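Local structure of Bd3459 (5CEC) at residues Y88-K93 / L235-L240; S103-I108 / K135-T140; E308-V313 / Y379-M384; M332-K337 / I419-Q424. The protein acts as a predatory endopeptidase of the S13 (D-Ala-D-Ala carboxypeptidase) family, probably cutting peptidoglycan, and is bound here by its ankyrin-repeat immunity protein Bd3460. The protein carries 1 engineered substitution. One frame throughout, in Å; residues are numbered along the deposited sequence.

Contact 1. Residues Y88-K93 / L235-L240; sequences YRFKTK and LMSAPL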
loop_
_atom_site.group_PDB
_atom_site.type_symbol
_atom_site.label_atom_id
_atom_site.label_comp_id
_atom_site.label_asym_id
_atom_site.label_seq_id
_atom_site.Cartn_x
_atom_site.Cartn_y
_atom_site.Cartn_z
ATOM N N TYR A 88 -17.102 1.079 13.625
ATOM C CA TYR A 88 -16.871 2.291 14.432
ATOM C C TYR A 88 -16.677 3.496 13.496
ATOM O O TYR A 88 -15.998 3.373 12.467
ATOM C CB TYR A 88 -15.606 2.119 15.277
ATOM C CG TYR A 88 -15.266 3.314 16.122
ATOM C CD1 TYR A 88 -15.912 3.543 17.326
ATOM C CD2 TYR A 88 -14.292 4.239 15.721
ATOM C CE1 TYR A 88 -15.612 4.634 18.109
ATOM C CE2 TYR A 88 -13.970 5.325 16.505
ATOM C CZ TYR A 88 -14.646 5.533 17.695
ATOM O OH TYR A 88 -14.339 6.618 18.487
ATOM N N ARG A 89 -17.223 4.649 13.879
ATOM C CA ARG A 89 -16.940 5.901 13.195
ATOM C C ARG A 89 -16.343 6.926 14.157
ATOM O O ARG A 89 -16.735 7.005 15.314
ATOM C CB ARG A 89 -18.218 6.445 12.566
ATOM C CG ARG A 89 -18.754 5.583 11.444
ATOM C CD ARG A 89 -20.154 5.973 11.050
ATOM N NE ARG A 89 -20.694 5.155 9.981
ATOM C CZ ARG A 89 -20.693 5.473 8.688
ATOM N NH1 ARG A 89 -20.065 6.550 8.234
ATOM N NH2 ARG A 89 -21.265 4.647 7.822
ATOM N N PHE A 90 -15.361 7.679 13.656
ATOM C CA PHE A 90 -14.752 8.756 14.393
ATOM C C PHE A 90 -15.691 9.940 14.261
ATOM O O PHE A 90 -15.941 10.422 13.154
ATOM C CB PHE A 90 -13.382 9.064 13.791
ATOM C CG PHE A 90 -12.396 7.942 14.015
ATOM C CD1 PHE A 90 -12.299 6.869 13.137
ATOM C CD2 PHE A 90 -11.584 7.943 15.139
ATOM C CE1 PHE A 90 -11.424 5.815 13.383
ATOM C CE2 PHE A 90 -10.712 6.883 15.399
ATOM C CZ PHE A 90 -10.622 5.829 14.507
ATOM N N LYS A 91 -16.191 10.410 15.400
ATOM C CA LYS A 91 -17.282 11.418 15.429
ATOM C C LYS A 91 -16.694 12.776 15.781
ATOM O O LYS A 91 -16.626 13.151 16.965
ATOM C CB LYS A 91 -18.367 10.976 16.408
ATOM C CG LYS A 91 -18.958 9.637 16.037
ATOM C CD LYS A 91 -19.900 9.127 17.119
ATOM C CE LYS A 91 -20.073 7.619 17.052
ATOM N NZ LYS A 91 -18.786 6.849 17.179
ATOM N N THR A 92 -16.219 13.499 14.765
ATOM C CA THR A 92 -15.676 14.851 14.966
ATOM C C THR A 92 -16.877 15.773 15.191
ATOM O O THR A 92 -17.860 15.710 14.447
ATOM C CB THR A 92 -14.868 15.290 13.734
ATOM O OG1 THR A 92 -13.813 14.348 13.514
ATOM C CG2 THR A 92 -14.269 16.669 13.919
ATOM N N LYS A 93 -16.821 16.580 16.252
ATOM C CA LYS A 93 -17.920 17.465 16.593
ATOM C C LYS A 93 -17.548 18.915 16.325
ATOM O O LYS A 93 -16.430 19.352 16.584
ATOM C CB LYS A 93 -18.317 17.247 18.054
ATOM C CG LYS A 93 -18.900 15.869 18.295
ATOM C CD LYS A 93 -19.213 15.647 19.772
ATOM C CE LYS A 93 -20.155 14.458 19.945
ATOM N NZ LYS A 93 -20.644 14.331 21.342
ATOM N N LEU A 235 -19.675 15.328 12.328
ATOM C CA LEU A 235 -19.140 14.902 11.045
ATOM C C LEU A 235 -18.508 13.535 11.278
ATOM O O LEU A 235 -17.377 13.427 11.758
ATOM C CB LEU A 235 -18.072 15.890 10.557
ATOM C CG LEU A 235 -17.488 15.593 9.167
ATOM C CD1 LEU A 235 -18.409 16.134 8.083
ATOM C CD2 LEU A 235 -16.079 16.170 9.049
ATOM N N MET A 236 -19.222 12.477 10.939
ATOM C CA MET A 236 -18.712 11.134 11.169
ATOM C C MET A 236 -17.798 10.705 10.037
ATOM O O MET A 236 -18.086 10.932 8.865
ATOM C CB MET A 236 -19.828 10.130 11.296
ATOM C CG MET A 236 -20.766 10.422 12.435
ATOM S SD MET A 236 -21.680 8.974 12.962
ATOM C CE MET A 236 -22.766 8.770 11.557
ATOM N N SER A 237 -16.682 10.074 10.388
ATOM C CA SER A 237 -15.868 9.413 9.381
ATOM C C SER A 237 -16.624 8.281 8.725
ATOM O O SER A 237 -17.647 7.807 9.245
ATOM C CB SER A 237 -14.580 8.850 9.980
ATOM O OG SER A 237 -14.834 7.709 10.780
ATOM N N ALA A 238 -16.101 7.805 7.604
ATOM C CA ALA A 238 -16.405 6.471 7.082
ATOM C C ALA A 238 -16.153 5.448 8.202
ATOM O O ALA A 238 -15.350 5.692 9.123
ATOM C CB ALA A 238 -15.541 6.167 5.839
ATOM N N PRO A 239 -16.806 4.293 8.106
ATOM C CA PRO A 239 -16.561 3.301 9.154
ATOM C C PRO A 239 -15.103 2.850 9.169
ATOM O O PRO A 239 -14.395 2.896 8.148
ATOM C CB PRO A 239 -17.494 2.152 8.809
ATOM C CG PRO A 239 -17.974 2.382 7.424
ATOM C CD PRO A 239 -17.783 3.834 7.099
ATOM N N LEU A 240 -14.681 2.354 10.328
ATOM C CA LEU A 240 -13.310 1.903 10.495
ATOM C C LEU A 240 -12.867 0.905 9.428
ATOM O O LEU A 240 -11.741 1.000 8.941
ATOM C CB LEU A 240 -13.111 1.305 11.893
ATOM C CG LEU A 240 -11.711 0.792 12.194
ATOM C CD1 LEU A 240 -10.687 1.904 12.244
ATOM C CD2 LEU A 240 -11.704 -0.040 13.459
HETATM O O HOH W 1 -14.384 12.734 11.544
#
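R89 lies along the 235-240 chain and wraps round the carbonyl of S237. Its CG rests 3.3 Å from S237 O, and NH1 turns back to donate to the same oxygen at 2.9 Å, a bent bond with the acceptor tilted out of the guanidinium plane. P239 CD lies over one face of that guanidinium, toward its rim, 3.6 Å from NH2, while M236 CE meets the aliphatic part at R89 CD (3.9 Å). NH1 also forms a salt bridge with D430. M236 runs beside K91, its partner in a non-hydrogen-bonded antiparallel pair. S237 grips F90 twice: S237 N donates to F90 O, and F90 N donates to S237 OG at 2.9 Å. With chi1 at 72°, OG lies between its own N and carbonyl carbon, at the edge of the F90 ring, and donates to A238 O (2.7 Å). Past P239, the N-cap of helix 240-250, L240 N donates to Y88 O at 2.7 Å. Past the pairing of T92 with L235, side-chain polar atoms join the backbone bonds: the serine hydroxyl both accepts and donates, and the arginine probably shares its charge between a carbonyl dipole and a carboxylate.

Contact 2. Residues S103-I108 / K135-T140; sequences SYDIHI and KIEKLT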
loop_
_atom_site.group_PDB
_atom_site.type_symbol
_atom_site.label_atom_id
_atom_site.label_comp_id
_atom_site.label_asym_id
_atom_site.label_seq_id
_atom_site.Cartn_x
_atom_site.Cartn_y
_atom_site.Cartn_z
ATOM N N SER A 103 -21.720 35.731 10.410
ATOM C CA SER A 103 -20.720 34.677 10.399
ATOM C C SER A 103 -21.012 33.699 11.539
ATOM O O SER A 103 -22.080 33.762 12.199
ATOM C CB SER A 103 -19.317 35.275 10.531
ATOM O OG SER A 103 -19.094 36.279 9.545
ATOM N N TYR A 104 -20.081 32.764 11.725
ATOM C CA TYR A 104 -20.186 31.761 12.778
ATOM C C TYR A 104 -18.856 31.595 13.457
ATOM O O TYR A 104 -17.807 31.754 12.823
ATOM C CB TYR A 104 -20.604 30.424 12.206
ATOM C CG TYR A 104 -21.989 30.444 11.637
ATOM C CD1 TYR A 104 -22.225 30.840 10.320
ATOM C CD2 TYR A 104 -23.085 30.078 12.415
ATOM C CE1 TYR A 104 -23.505 30.863 9.793
ATOM C CE2 TYR A 104 -24.360 30.112 11.887
ATOM C CZ TYR A 104 -24.564 30.504 10.581
ATOM O OH TYR A 104 -25.844 30.533 10.064
ATOM N N ASP A 105 -18.907 31.301 14.752
ATOM C CA ASP A 105 -17.761 30.759 15.476
ATOM C C ASP A 105 -17.893 29.255 15.507
ATOM O O ASP A 105 -19.001 28.728 15.715
ATOM C CB ASP A 105 -17.694 31.276 16.917
ATOM C CG ASP A 105 -17.288 32.734 17.009
ATOM O OD1 ASP A 105 -16.675 33.287 16.063
ATOM O OD2 ASP A 105 -17.590 33.326 18.070
ATOM N N ILE A 106 -16.777 28.552 15.309
ATOM C CA ILE A 106 -16.795 27.100 15.289
ATOM C C ILE A 106 -15.657 26.565 16.115
ATOM O O ILE A 106 -14.508 26.919 15.883
ATOM C CB ILE A 106 -16.725 26.515 13.884
ATOM C CG1 ILE A 106 -17.926 27.000 13.062
ATOM C CG2 ILE A 106 -16.707 24.984 13.938
ATOM C CD1 ILE A 106 -17.987 26.446 11.659
ATOM N N HIS A 107 -15.972 25.681 17.056
ATOM C CA HIS A 107 -14.952 24.936 17.783
ATOM C C HIS A 107 -14.990 23.481 17.348
ATOM O O HIS A 107 -16.045 22.856 17.416
ATOM C CB HIS A 107 -15.143 24.990 19.298
ATOM C CG HIS A 107 -14.189 24.116 20.061
ATOM N ND1 HIS A 107 -12.858 24.435 20.231
ATOM C CD2 HIS A 107 -14.372 22.929 20.687
ATOM C CE1 HIS A 107 -12.281 23.502 20.967
ATOM N NE2 HIS A 107 -13.167 22.568 21.233
ATOM N N ILE A 108 -13.860 22.943 16.890
ATOM C CA ILE A 108 -13.746 21.526 16.533
ATOM C C ILE A 108 -13.292 20.685 17.737
ATOM O O ILE A 108 -12.185 20.855 18.255
ATOM C CB ILE A 108 -12.791 21.298 15.358
ATOM C CG1 ILE A 108 -13.248 22.084 14.110
ATOM C CG2 ILE A 108 -12.711 19.817 15.042
ATOM C CD1 ILE A 108 -12.257 22.061 12.969
ATOM N N LYS A 135 -18.564 31.966 6.089
ATOM C CA LYS A 135 -17.636 32.821 6.808
ATOM C C LYS A 135 -17.590 32.358 8.237
ATOM O O LYS A 135 -18.627 32.290 8.893
ATOM C CB LYS A 135 -18.108 34.275 6.744
ATOM C CG LYS A 135 -17.911 34.904 5.378
ATOM C CD LYS A 135 -18.688 36.214 5.219
ATOM C CE LYS A 135 -18.924 36.567 3.745
ATOM N NZ LYS A 135 -19.853 35.623 3.039
ATOM N N ILE A 136 -16.387 32.084 8.706
ATOM C CA ILE A 136 -16.120 31.701 10.079
ATOM C C ILE A 136 -15.271 32.794 10.697
ATOM O O ILE A 136 -14.205 33.164 10.177
ATOM C CB ILE A 136 -15.377 30.358 10.167
ATOM C CG1 ILE A 136 -16.229 29.244 9.547
ATOM C CG2 ILE A 136 -15.026 30.028 11.613
ATOM C CD1 ILE A 136 -15.495 27.939 9.284
ATOM N N GLU A 137 -15.730 33.322 11.818
ATOM C CA GLU A 137 -15.026 34.386 12.490
ATOM C C GLU A 137 -13.879 33.792 13.297
ATOM O O GLU A 137 -12.731 34.058 13.007
ATOM C CB GLU A 137 -15.996 35.168 13.383
ATOM C CG GLU A 137 -15.354 36.354 14.064
ATOM C CD GLU A 137 -14.895 37.389 13.064
ATOM O OE1 GLU A 137 -15.747 37.890 12.269
ATOM O OE2 GLU A 137 -13.682 37.681 13.082
ATOM N N LYS A 138 -14.194 32.923 14.246
ATOM C CA LYS A 138 -13.204 32.273 15.064
ATOM C C LYS A 138 -13.369 30.760 14.884
ATOM O O LYS A 138 -14.434 30.195 15.125
ATOM C CB LYS A 138 -13.342 32.694 16.519
ATOM C CG LYS A 138 -12.270 32.139 17.427
ATOM C CD LYS A 138 -12.256 32.799 18.800
ATOM C CE LYS A 138 -13.532 32.528 19.575
ATOM N NZ LYS A 138 -13.424 33.035 20.977
ATOM N N LEU A 139 -12.320 30.137 14.368
ATOM C CA LEU A 139 -12.219 28.695 14.280
ATOM C C LEU A 139 -11.246 28.204 15.320
ATOM O O LEU A 139 -10.067 28.547 15.280
ATOM C CB LEU A 139 -11.782 28.257 12.887
ATOM C CG LEU A 139 -11.613 26.753 12.676
ATOM C CD1 LEU A 139 -12.943 26.032 12.882
ATOM C CD2 LEU A 139 -11.029 26.450 11.298
ATOM N N THR A 140 -11.710 27.396 16.251
ATOM C CA THR A 140 -10.826 26.811 17.259
ATOM C C THR A 140 -10.908 25.307 17.194
ATOM O O THR A 140 -11.795 24.765 16.564
ATOM C CB THR A 140 -11.117 27.341 18.684
ATOM O OG1 THR A 140 -12.397 26.900 19.124
ATOM C CG2 THR A 140 -11.025 28.846 18.724
#
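D105 reaches over to the backbone of K138, at the point where the parallel pairing of strands 104-109 and 135-141 slips by one residue. Its CB stands 3.9 Å from K138 O. Next out, CG lies 4.0 Å from K138 CB, the side chains crossing at a slant. At the tip OD1 accepts a weak, bent bond from K138 N (3.1 Å, 133° at the hydrogen) and presses on E137 CB at 3.3 Å. With CG anti to its own carbonyl carbon, chi1 -72°, the carboxylate swings to the neighbouring strand; OD2 remains well short of K138 NZ.

The slip is a beta bulge: Y104 pairs with I136, but I106 pairs with L139. E137 N goes to Y104 O, leaving the next amide to the aspartate, and regular pairing resumes with I106 N donating to K138 O at 2.9 Å. Beyond it, H107 ND1 and T140 OG1 share a 2.7 Å hydrogen bond at the edge of the imidazole, whose ring stacks with F224. On the other face I106 CD1 meets I136 CD1 at 3.8 Å, and L139 CD1 packs against I106 CB. Helix 118-130 links the two strands as a beta-alpha-beta crossover. The carboxylate thus offers the amide at the bulge a weak side-chain acceptor, and the lysine and glutamate nearby would probably pull its ionisation in opposite directions, so little shift is implied.

Contact 3. Residues E308-V313 / Y379-M384; sequences EMMIKV and YFAVLM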
loop_
_atom_site.group_PDB
_atom_site.type_symbol
_atom_site.label_atom_id
_atom_site.label_comp_id
_atom_site.label_asym_id
_atom_site.label_seq_id
_atom_site.Cartn_x
_atom_site.Cartn_y
_atom_site.Cartn_z
ATOM N N GLU A 308 4.545 -17.658 12.865
ATOM C CA GLU A 308 3.390 -18.214 13.582
ATOM C C GLU A 308 2.461 -17.129 14.116
ATOM O O GLU A 308 1.233 -17.225 13.993
ATOM C CB GLU A 308 3.808 -19.130 14.746
ATOM C CG GLU A 308 4.312 -20.481 14.307
ATOM C CD GLU A 308 4.491 -21.466 15.449
ATOM O OE1 GLU A 308 4.271 -21.109 16.628
ATOM O OE2 GLU A 308 4.845 -22.625 15.163
ATOM N N MET A 309 3.049 -16.064 14.672
ATOM C CA MET A 309 2.247 -14.960 15.185
ATOM C C MET A 309 1.414 -14.314 14.064
ATOM O O MET A 309 0.272 -13.883 14.287
ATOM C CB MET A 309 3.111 -13.908 15.875
ATOM C CG MET A 309 3.457 -14.234 17.312
ATOM S SD MET A 309 2.037 -14.331 18.426
ATOM C CE MET A 309 1.011 -13.020 17.833
ATOM N N MET A 310 1.986 -14.202 12.863
ATOM C CA MET A 310 1.225 -13.662 11.746
ATOM C C MET A 310 -0.001 -14.514 11.386
ATOM O O MET A 310 -1.080 -13.994 11.099
ATOM C CB MET A 310 2.151 -13.431 10.551
ATOM C CG MET A 310 3.233 -12.391 10.782
ATOM S SD MET A 310 2.622 -10.761 11.322
ATOM C CE MET A 310 2.705 -10.875 13.102
ATOM N N ILE A 311 0.151 -15.832 11.423
ATOM C CA ILE A 311 -0.985 -16.726 11.198
ATOM C C ILE A 311 -2.040 -16.529 12.290
ATOM O O ILE A 311 -3.218 -16.440 11.991
ATOM C CB ILE A 311 -0.543 -18.180 11.140
ATOM C CG1 ILE A 311 0.493 -18.379 10.015
ATOM C CG2 ILE A 311 -1.756 -19.083 10.969
ATOM C CD1 ILE A 311 -0.017 -18.036 8.620
ATOM N N LYS A 312 -1.624 -16.434 13.541
ATOM C CA LYS A 312 -2.571 -16.219 14.642
ATOM C C LYS A 312 -3.333 -14.910 14.518
ATOM O O LYS A 312 -4.535 -14.828 14.740
ATOM C CB LYS A 312 -1.897 -16.282 15.997
ATOM C CG LYS A 312 -1.315 -17.648 16.360
ATOM C CD LYS A 312 -0.555 -17.594 17.677
ATOM C CE LYS A 312 -1.484 -17.473 18.874
ATOM N NZ LYS A 312 -2.247 -18.725 19.184
ATOM N N VAL A 313 -2.619 -13.885 14.062
ATOM C CA VAL A 313 -3.246 -12.594 13.807
ATOM C C VAL A 313 -4.301 -12.712 12.719
ATOM O O VAL A 313 -5.412 -12.166 12.872
ATOM C CB VAL A 313 -2.166 -11.537 13.461
ATOM C CG1 VAL A 313 -2.768 -10.287 12.825
ATOM C CG2 VAL A 313 -1.388 -11.175 14.718
ATOM N N TYR A 379 -4.634 -19.440 5.423
ATOM C CA TYR A 379 -3.798 -18.309 5.851
ATOM C C TYR A 379 -2.332 -18.579 5.548
ATOM O O TYR A 379 -1.865 -19.723 5.626
ATOM C CB TYR A 379 -3.914 -18.087 7.375
ATOM C CG TYR A 379 -5.329 -17.905 7.866
ATOM C CD1 TYR A 379 -6.144 -16.912 7.333
ATOM C CD2 TYR A 379 -5.871 -18.723 8.861
ATOM C CE1 TYR A 379 -7.438 -16.736 7.763
ATOM C CE2 TYR A 379 -7.164 -18.546 9.302
ATOM C CZ TYR A 379 -7.959 -17.572 8.742
ATOM O OH TYR A 379 -9.261 -17.413 9.161
ATOM N N PHE A 380 -1.594 -17.537 5.185
ATOM C CA PHE A 380 -0.172 -17.688 4.942
ATOM C C PHE A 380 0.590 -16.456 5.379
ATOM O O PHE A 380 0.028 -15.366 5.479
ATOM C CB PHE A 380 0.083 -17.936 3.432
ATOM C CG PHE A 380 -0.095 -16.713 2.579
ATOM C CD1 PHE A 380 0.959 -15.842 2.389
ATOM C CD2 PHE A 380 -1.339 -16.385 2.036
ATOM C CE1 PHE A 380 0.784 -14.683 1.652
ATOM C CE2 PHE A 380 -1.510 -15.229 1.327
ATOM C CZ PHE A 380 -0.451 -14.389 1.132
ATOM N N ALA A 381 1.880 -16.652 5.596
ATOM C CA ALA A 381 2.823 -15.546 5.772
ATOM C C ALA A 381 4.170 -15.949 5.231
ATOM O O ALA A 381 4.624 -17.086 5.444
ATOM C CB ALA A 381 2.924 -15.084 7.200
ATOM N N VAL A 382 4.783 -15.027 4.486
ATOM C CA VAL A 382 6.120 -15.246 3.911
ATOM C C VAL A 382 7.020 -14.098 4.327
ATOM O O VAL A 382 6.699 -12.935 4.049
ATOM C CB VAL A 382 6.101 -15.317 2.359
ATOM C CG1 VAL A 382 7.452 -15.765 1.828
ATOM C CG2 VAL A 382 4.994 -16.220 1.849
ATOM N N LEU A 383 8.116 -14.444 5.011
ATOM C CA LEU A 383 9.054 -13.465 5.538
ATOM C C LEU A 383 10.376 -13.705 4.826
ATOM O O LEU A 383 11.025 -14.716 5.070
ATOM C CB LEU A 383 9.205 -13.585 7.049
ATOM C CG LEU A 383 7.898 -13.561 7.844
ATOM C CD1 LEU A 383 8.194 -13.762 9.323
ATOM C CD2 LEU A 383 7.117 -12.298 7.636
ATOM N N MET A 384 10.757 -12.808 3.906
ATOM C CA MET A 384 12.044 -12.911 3.191
ATOM C C MET A 384 13.032 -11.962 3.798
ATOM O O MET A 384 12.678 -10.896 4.281
ATOM C CB MET A 384 11.925 -12.561 1.719
ATOM C CG MET A 384 10.919 -13.360 0.923
ATOM S SD MET A 384 11.348 -15.097 0.711
ATOM C CE MET A 384 12.836 -14.980 -0.250
#
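Y379, whose CB touches I311 CD1 at 4.1 Å, sends its hydroxyl to OD2 of D318, two turns further along helix 307-322; the tyrosine is thus tied to this helix at both ends of its side chain. Between the two segments themselves the contact is apolar. I311 carries most of it through a single methyl: chi1 -59° and chi2 -60° fold CG1 and CD1 down onto the strand, where CD1 sits over the F380-A381 peptide, 3.7 Å from F380 C and 3.8 Å from A381 N. One residue back, M310 meets the strand with its root alone. Its CB lies 3.8 Å from A381 CB, and the bends further along the chain carry the sulfur away from the strand; the side chain also touches M368 of strand 364-373. The small methyl of A381 lets the helix come close, the two axes passing 7.7 Å apart at 147°, so that the helix runs roughly against the strand.

I311 also reaches C45 and M47 on strand 40-48, the other neighbour of strand 376-385, and the C45-C307 disulfide ties that strand to the start of the helix. F380 points to the opposite face and packs on helix 394-411. An antiparallel sheet packed between helices 307-322 and 394-411 is consistent with the transpeptidase fold shared by penicillin-binding proteins and serine beta-lactamases, as expected for the S13 family.

Contact 4. Residues M332-K337 / I419-Q424; sequences MAVAAK and IKYTEQ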
loop_
_atom_site.group_PDB
_atom_site.type_symbol
_atom_site.label_atom_id
_atom_site.label_comp_id
_atom_site.label_asym_id
_atom_site.label_seq_id
_atom_site.Cartn_x
_atom_site.Cartn_y
_atom_site.Cartn_z
ATOM N N MET A 332 -8.511 -5.624 3.845
ATOM C CA MET A 332 -7.214 -5.913 3.214
ATOM C C MET A 332 -7.398 -6.071 1.721
ATOM O O MET A 332 -8.515 -6.309 1.237
ATOM C CB MET A 332 -6.583 -7.208 3.734
ATOM C CG MET A 332 -6.021 -7.078 5.123
ATOM S SD MET A 332 -5.600 -8.656 5.883
ATOM C CE MET A 332 -4.275 -9.132 4.791
ATOM N N ALA A 333 -6.317 -5.815 0.979
ATOM C CA ALA A 333 -6.373 -5.714 -0.476
ATOM C C ALA A 333 -6.495 -7.085 -1.127
ATOM O O ALA A 333 -5.926 -8.068 -0.650
ATOM C CB ALA A 333 -5.126 -5.032 -0.975
ATOM N N VAL A 334 -7.183 -7.125 -2.255
ATOM C CA VAL A 334 -7.413 -8.332 -3.040
ATOM C C VAL A 334 -6.575 -8.262 -4.319
ATOM O O VAL A 334 -6.669 -7.304 -5.122
ATOM C CB VAL A 334 -8.900 -8.524 -3.375
ATOM C CG1 VAL A 334 -9.100 -9.791 -4.181
ATOM C CG2 VAL A 334 -9.711 -8.580 -2.090
ATOM N N ALA A 335 -5.725 -9.273 -4.474
ATOM C CA ALA A 335 -4.812 -9.335 -5.610
ATOM C C ALA A 335 -5.561 -9.185 -6.937
ATOM O O ALA A 335 -6.574 -9.885 -7.178
ATOM C CB ALA A 335 -4.084 -10.651 -5.626
ATOM N N ALA A 336 -5.075 -8.269 -7.771
ATOM C CA ALA A 336 -5.595 -7.966 -9.108
ATOM C C ALA A 336 -6.949 -7.296 -9.164
ATOM O O ALA A 336 -7.317 -6.801 -10.200
ATOM C CB ALA A 336 -5.547 -9.186 -10.023
ATOM N N LYS A 337 -7.706 -7.323 -8.088
ATOM C CA LYS A 337 -9.031 -6.702 -8.057
ATOM C C LYS A 337 -8.970 -5.282 -7.506
ATOM O O LYS A 337 -9.667 -4.408 -7.983
ATOM C CB LYS A 337 -9.971 -7.548 -7.193
ATOM C CG LYS A 337 -10.136 -8.964 -7.716
ATOM C CD LYS A 337 -11.136 -9.020 -8.858
ATOM C CE LYS A 337 -12.577 -9.006 -8.320
ATOM N NZ LYS A 337 -13.570 -9.475 -9.329
ATOM N N ILE A 419 -12.677 -15.349 -4.915
ATOM C CA ILE A 419 -13.503 -14.895 -3.797
ATOM C C ILE A 419 -14.648 -14.031 -4.296
ATOM O O ILE A 419 -14.628 -13.538 -5.422
ATOM C CB ILE A 419 -12.696 -14.175 -2.695
ATOM C CG1 ILE A 419 -12.086 -12.865 -3.184
ATOM C CG2 ILE A 419 -11.620 -15.104 -2.176
ATOM C CD1 ILE A 419 -11.482 -12.030 -2.072
ATOM N N LYS A 420 -15.651 -13.885 -3.449
ATOM C CA LYS A 420 -16.778 -13.007 -3.738
ATOM C C LYS A 420 -16.329 -11.615 -3.318
ATOM O O LYS A 420 -16.191 -11.330 -2.135
ATOM C CB LYS A 420 -18.042 -13.444 -2.972
ATOM C CG LYS A 420 -19.238 -12.521 -3.158
ATOM C CD LYS A 420 -20.320 -12.787 -2.115
ATOM C CE LYS A 420 -21.321 -11.641 -2.061
ATOM N NZ LYS A 420 -22.405 -11.898 -1.073
ATOM N N TYR A 421 -16.061 -10.764 -4.295
ATOM C CA TYR A 421 -15.483 -9.455 -4.029
ATOM C C TYR A 421 -15.723 -8.531 -5.214
ATOM O O TYR A 421 -15.437 -8.907 -6.349
ATOM C CB TYR A 421 -13.964 -9.537 -3.764
ATOM C CG TYR A 421 -13.389 -8.162 -3.459
ATOM C CD1 TYR A 421 -13.749 -7.500 -2.313
ATOM C CD2 TYR A 421 -12.544 -7.505 -4.360
ATOM C CE1 TYR A 421 -13.277 -6.223 -2.035
ATOM C CE2 TYR A 421 -12.068 -6.217 -4.096
ATOM C CZ TYR A 421 -12.452 -5.580 -2.936
ATOM O OH TYR A 421 -12.034 -4.328 -2.620
ATOM N N THR A 422 -16.170 -7.313 -4.921
ATOM C CA THR A 422 -16.266 -6.243 -5.898
ATOM C C THR A 422 -15.365 -5.118 -5.376
ATOM O O THR A 422 -15.448 -4.745 -4.207
ATOM C CB THR A 422 -17.722 -5.779 -6.061
ATOM O OG1 THR A 422 -18.517 -6.883 -6.501
ATOM C CG2 THR A 422 -17.806 -4.668 -7.100
ATOM N N GLU A 423 -14.497 -4.597 -6.250
ATOM C CA GLU A 423 -13.555 -3.539 -5.879
ATOM C C GLU A 423 -14.254 -2.395 -5.173
ATOM O O GLU A 423 -15.201 -1.786 -5.709
ATOM C CB GLU A 423 -12.831 -3.004 -7.102
ATOM C CG GLU A 423 -11.729 -1.994 -6.806
ATOM C CD GLU A 423 -10.991 -1.584 -8.050
ATOM O OE1 GLU A 423 -11.588 -1.658 -9.131
ATOM O OE2 GLU A 423 -9.839 -1.178 -7.951
ATOM N N GLN A 424 -13.722 -2.056 -4.004
ATOM C CA GLN A 424 -14.271 -0.996 -3.167
ATOM C C GLN A 424 -13.575 0.337 -3.486
ATOM O O GLN A 424 -12.481 0.358 -4.068
ATOM C CB GLN A 424 -14.114 -1.393 -1.700
ATOM C CG GLN A 424 -14.895 -2.677 -1.372
ATOM C CD GLN A 424 -14.705 -3.155 0.049
ATOM O OE1 GLN A 424 -13.905 -2.607 0.785
ATOM N NE2 GLN A 424 -15.433 -4.195 0.437
#
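V334 and Y421 make the main apolar contact. V334 CG2 stands over the middle of the tyrosine ring, 3.8 Å from its centroid and 11° off the normal, a CH-pi contact made square to the face. The same methyl meets I419 CD1 at 3.9 Å, tip to tip, so that it serves both the ring and the isoleucine. K337 comes to the ring edge instead: its CB is 3.8 Å from Y421 CD2, and its bent chain brings CE to 3.5 Å from Y421 O.

Most of the hydrogen bonds here meet at the Y421 hydroxyl. Chi1 of -179° puts the Y421 ring opposite its own N, reaching in toward the 332-337 segment, and OH accepts from Q424 N at 3.2 Å. The hydroxyl is also hydrogen-bonded to D338 OD1 and K245 NZ, while D338 OD2 takes V334 N; this aspartate therefore holds both partners of the CH-pi pair. E423 brings its OE2 to 3.2 Å from K337 O, two acceptors that do not bond; OE2 is satisfied by K339 N.

V334 belongs to the short, weakly bonded strand 333-334 at the edge of the six-stranded antiparallel sheet, paired there with strand 354-361, on whose T355 both V334 and I419 rest. K245 brings in helix 240-250, and the 419-424 segment, part of the long link between helix 394-411 and strand 436-437, lies beside this edge of the sheet.

In the fold
The four contacts fall into two pairs, each on one sheet. Contacts 1 and 2, with centres 21 Å apart, share the mixed sheet, and T92 CG2 of contact 1 touches I108 CG2 of contact 2 at 3.7 Å. Along the chain contact 2 comes between the two segments of contact 1. Contacts 3 and 4 follow, centres 20 Å apart on the antiparallel sheet, their segments alternating in sequence. Contacts 2 and 3 lie about 49 Å apart between centres, on opposite sides of the chain's centre. Helix 240-250 begins in contact 1 and reaches contact 4 through K245, and the chain leaving contact 4 returns to the mixed sheet as strand 436-437, so both connect the two halves.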